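Local coordinates for TatD-related deoxyribonuclease (Thermotoga maritima, PDB 1J6O), which probably acts as a metal-dependent deoxyribonuclease of the TatD family, hydrolysing ester bonds in DNA, at residues Thr16-His21 and Thr213-Leu218. Numbering follows the deposited sequence.
Sequences THAHLH and TDCPFL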
ATOM      1  N   THR A  16      -4.478   1.388   3.721  1.00  6.90           N
ATOM      2  CA  THR A  16      -3.815   1.922   2.515  1.00  6.88           C
ATOM      3  C   THR A  16      -3.431   0.903   1.445  1.00  6.10           C
ATOM      4  O   THR A  16      -2.786   1.259   0.447  1.00  6.35           O
ATOM      5  CB  THR A  16      -2.541   2.732   2.884  1.00  6.96           C
ATOM      6  OG1 THR A  16      -1.626   1.865   3.561  1.00  7.53           O
ATOM      7  CG2 THR A  16      -2.876   3.912   3.798  1.00  7.08           C
ATOM      8  N   HIS A  17      -3.822  -0.359   1.625  1.00  5.91           N
ATOM      9  CA  HIS A  17      -3.476  -1.350   0.624  1.00  6.90           C
ATOM     10  C   HIS A  17      -4.458  -2.500   0.664  1.00  7.83           C
ATOM     11  O   HIS A  17      -4.246  -3.473   1.394  1.00 11.92           O
ATOM     12  CB  HIS A  17      -2.044  -1.879   0.873  1.00  6.94           C
ATOM     13  CG  HIS A  17      -1.375  -2.422  -0.352  1.00  7.32           C
ATOM     14  ND1 HIS A  17      -0.479  -1.684  -1.096  1.00  9.71           N
ATOM     15  CD2 HIS A  17      -1.465  -3.628  -0.962  1.00  8.40           C
ATOM     16  CE1 HIS A  17      -0.040  -2.416  -2.110  1.00 10.61           C
ATOM     17  NE2 HIS A  17      -0.623  -3.600  -2.050  1.00 10.79           N
ATOM     18  N   ALA A  18      -5.525  -2.415  -0.126  1.00  5.47           N
ATOM     19  CA  ALA A  18      -6.511  -3.488  -0.143  1.00  5.66           C
ATOM     20  C   ALA A  18      -6.729  -4.027  -1.581  1.00  5.86           C
ATOM     21  O   ALA A  18      -6.401  -3.343  -2.537  1.00  5.49           O
ATOM     22  CB  ALA A  18      -7.796  -2.948   0.381  1.00  4.30           C
ATOM     23  N   HIS A  19      -7.269  -5.243  -1.717  1.00  4.58           N
ATOM     24  CA  HIS A  19      -7.542  -5.839  -3.040  1.00  5.69           C
ATOM     25  C   HIS A  19      -8.945  -6.430  -2.878  1.00  5.76           C
ATOM     26  O   HIS A  19      -9.149  -7.671  -3.025  1.00  5.66           O
ATOM     27  CB  HIS A  19      -6.566  -6.995  -3.346  1.00  5.93           C
ATOM     28  CG  HIS A  19      -5.119  -6.612  -3.255  1.00  7.11           C
ATOM     29  ND1 HIS A  19      -4.502  -5.820  -4.200  1.00  8.75           N
ATOM     30  CD2 HIS A  19      -4.155  -6.960  -2.365  1.00  7.58           C
ATOM     31  CE1 HIS A  19      -3.216  -5.708  -3.905  1.00 11.23           C
ATOM     32  NE2 HIS A  19      -2.979  -6.394  -2.798  1.00  8.90           N
ATOM     33  N   LEU A  20      -9.914  -5.560  -2.625  1.00  4.69           N
ATOM     34  CA  LEU A  20     -11.296  -5.992  -2.422  1.00  5.86           C
ATOM     35  C   LEU A  20     -11.965  -6.585  -3.641  1.00  6.86           C
ATOM     36  O   LEU A  20     -12.985  -7.285  -3.525  1.00  7.61           O
ATOM     37  CB  LEU A  20     -12.113  -4.817  -1.865  1.00  6.90           C
ATOM     38  CG  LEU A  20     -11.700  -4.403  -0.444  1.00 10.03           C
ATOM     39  CD1 LEU A  20     -12.224  -2.984  -0.105  1.00  9.30           C
ATOM     40  CD2 LEU A  20     -12.243  -5.427   0.539  1.00 10.50           C
ATOM     41  N   HIS A  21     -11.376  -6.324  -4.798  1.00  5.31           N
ATOM     42  CA  HIS A  21     -11.910  -6.830  -6.051  1.00  7.50           C
ATOM     43  C   HIS A  21     -11.428  -8.241  -6.374  1.00  7.17           C
ATOM     44  O   HIS A  21     -11.849  -8.811  -7.388  1.00  8.99           O
ATOM     45  CB  HIS A  21     -11.570  -5.875  -7.201  1.00  7.00           C
ATOM     46  CG  HIS A  21     -10.104  -5.640  -7.365  1.00  9.47           C
ATOM     47  ND1 HIS A  21      -9.328  -5.066  -6.373  1.00  7.15           N
ATOM     48  CD2 HIS A  21      -9.252  -5.994  -8.361  1.00  6.86           C
ATOM     49  CE1 HIS A  21      -8.060  -5.086  -6.749  1.00  7.88           C
ATOM     50  NE2 HIS A  21      -7.986  -5.648  -7.951  1.00  8.58           N
ATOM     51  N   THR A 213      -3.740  -3.782   5.144  1.00 11.52           N
ATOM     52  CA  THR A 213      -4.097  -5.168   5.382  1.00 10.74           C
ATOM     53  C   THR A 213      -3.552  -6.024   4.248  1.00 12.15           C
ATOM     54  O   THR A 213      -3.183  -7.174   4.468  1.00  9.46           O
ATOM     55  CB  THR A 213      -5.627  -5.442   5.348  1.00 12.89           C
ATOM     56  OG1 THR A 213      -6.151  -5.045   4.064  1.00 12.87           O
ATOM     57  CG2 THR A 213      -6.348  -4.716   6.465  1.00 13.73           C
ATOM     58  N   ASP A 214      -3.477  -5.457   3.045  1.00  9.43           N
ATOM     59  CA  ASP A 214      -3.022  -6.185   1.876  1.00 11.62           C
ATOM     60  C   ASP A 214      -4.071  -7.318   1.709  1.00  7.83           C
ATOM     61  O   ASP A 214      -3.785  -8.383   1.150  1.00  7.85           O
ATOM     62  CB  ASP A 214      -1.612  -6.772   2.069  1.00 15.25           C
ATOM     63  CG  ASP A 214      -0.973  -7.198   0.746  1.00 22.54           C
ATOM     64  OD1 ASP A 214      -1.441  -6.753  -0.341  1.00 21.92           O
ATOM     65  OD2 ASP A 214       0.015  -7.974   0.794  1.00 27.06           O
ATOM     66  N   CYS A 215      -5.300  -7.088   2.190  1.00  7.80           N
ATOM     67  CA  CYS A 215      -6.344  -8.125   2.071  1.00  7.77           C
ATOM     68  C   CYS A 215      -6.512  -8.537   0.595  1.00  9.01           C
ATOM     69  O   CYS A 215      -6.451  -7.692  -0.297  1.00  9.27           O
ATOM     70  CB  CYS A 215      -7.668  -7.625   2.665  1.00  9.79           C
ATOM     71  SG  CYS A 215      -8.437  -6.198   1.852  1.00 10.47           S
ATOM     72  N   PRO A 216      -6.841  -9.814   0.328  1.00  8.36           N
ATOM     73  CA  PRO A 216      -7.076 -10.891   1.309  1.00  9.34           C
ATOM     74  C   PRO A 216      -5.853 -11.532   1.943  1.00 10.09           C
ATOM     75  O   PRO A 216      -5.985 -12.459   2.740  1.00 13.55           O
ATOM     76  CB  PRO A 216      -7.846 -11.910   0.487  1.00  8.40           C
ATOM     77  CG  PRO A 216      -7.061 -11.866  -0.849  1.00  8.39           C
ATOM     78  CD  PRO A 216      -6.943 -10.328  -1.056  1.00  8.57           C
ATOM     79  N   PHE A 217      -4.669 -11.054   1.608  1.00 10.70           N
ATOM     80  CA  PHE A 217      -3.449 -11.638   2.163  1.00 12.62           C
ATOM     81  C   PHE A 217      -3.015 -11.235   3.595  1.00 12.86           C
ATOM     82  O   PHE A 217      -3.530 -10.265   4.148  1.00 11.64           O
ATOM     83  CB  PHE A 217      -2.247 -11.301   1.275  1.00 14.39           C
ATOM     84  CG  PHE A 217      -2.462 -11.489  -0.198  1.00 17.54           C
ATOM     85  CD1 PHE A 217      -2.875 -12.705  -0.718  1.00 18.93           C
ATOM     86  CD2 PHE A 217      -2.278 -10.404  -1.060  1.00 19.41           C
ATOM     87  CE1 PHE A 217      -3.120 -12.853  -2.098  1.00 21.63           C
ATOM     88  CE2 PHE A 217      -2.514 -10.535  -2.415  1.00 20.06           C
ATOM     89  CZ  PHE A 217      -2.939 -11.761  -2.942  1.00 21.96           C
ATOM     90  N   LEU A 218      -2.108 -12.038   4.152  1.00 13.29           N
ATOM     91  CA  LEU A 218      -1.529 -11.807   5.465  1.00 13.98           C
ATOM     92  C   LEU A 218      -2.385 -11.292   6.608  1.00 14.72           C
ATOM     93  O   LEU A 218      -2.213 -10.148   7.083  1.00 13.94           O
ATOM     94  CB  LEU A 218      -0.391 -10.817   5.267  1.00 17.72           C
ATOM     95  CG  LEU A 218       0.589 -11.153   4.143  1.00 18.57           C
ATOM     96  CD1 LEU A 218       1.471  -9.930   3.786  1.00 21.29           C
ATOM     97  CD2 LEU A 218       1.449 -12.306   4.603  1.00 19.18           C
TER
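H19 NE2 is hydrogen-bonded to D214 OD1 at 2.9 Å, a histidine-carboxylate pair in which the oxygen lies near the imidazole plane and is met nearly along its C-O axis, although the bond is clearly bent at the hydrogen. The same OD1 has H17 CD2 at 3.2 Å. H17 and D214 run side by side, with ring and carboxylate planes 77° apart. OD1 thus faces both rings, bonded to H19 and touched by a ring C-H carbon of H17. D214 reaches this place with CG anti to its backbone nitrogen (chi1 -164°), which brings the carboxylate back to the histidines although its CB starts out away from them. F217 flanks H19 on the outer side of the contact: F217 CE2 comes within 3.9 Å of H19 CD2, the rings set obliquely with their planes inclined at 61°.

Next to the histidine-carboxylate pair, backbone bonds fix the spacing. D214 N donates to H17 O at 2.7 Å, and a weak bond joins H19 N to C215 O. On the A18 and L20 side, C215 SG packs on A18 CB at 3.6 Å and, more loosely, on L20 CD2. A cis peptide precedes P216, whose CD lies 4.1 Å from H19 CB. T213 OG1 accepts from C215 N in an ST turn and also bonds to D15, while H17 NE2 bonds to E103 and H19 ND1 to V47 O, holding both imidazoles in their rotations.

The setting is a TIM barrel closing on itself: the end of strand 13-18, with its His-x-His pair, meets the loop after strand 209-211. H17, H19, D214 and E103 are the predicted ligands of one divalent cation. The contact therefore gathers ligands from the first strand and from the loop after the eighth, with E103 alongside. The ND1 bond to V47 O would turn H19 NE2 toward the predicted site, and its short approach to D214 OD1 suits two groups that could share a cation.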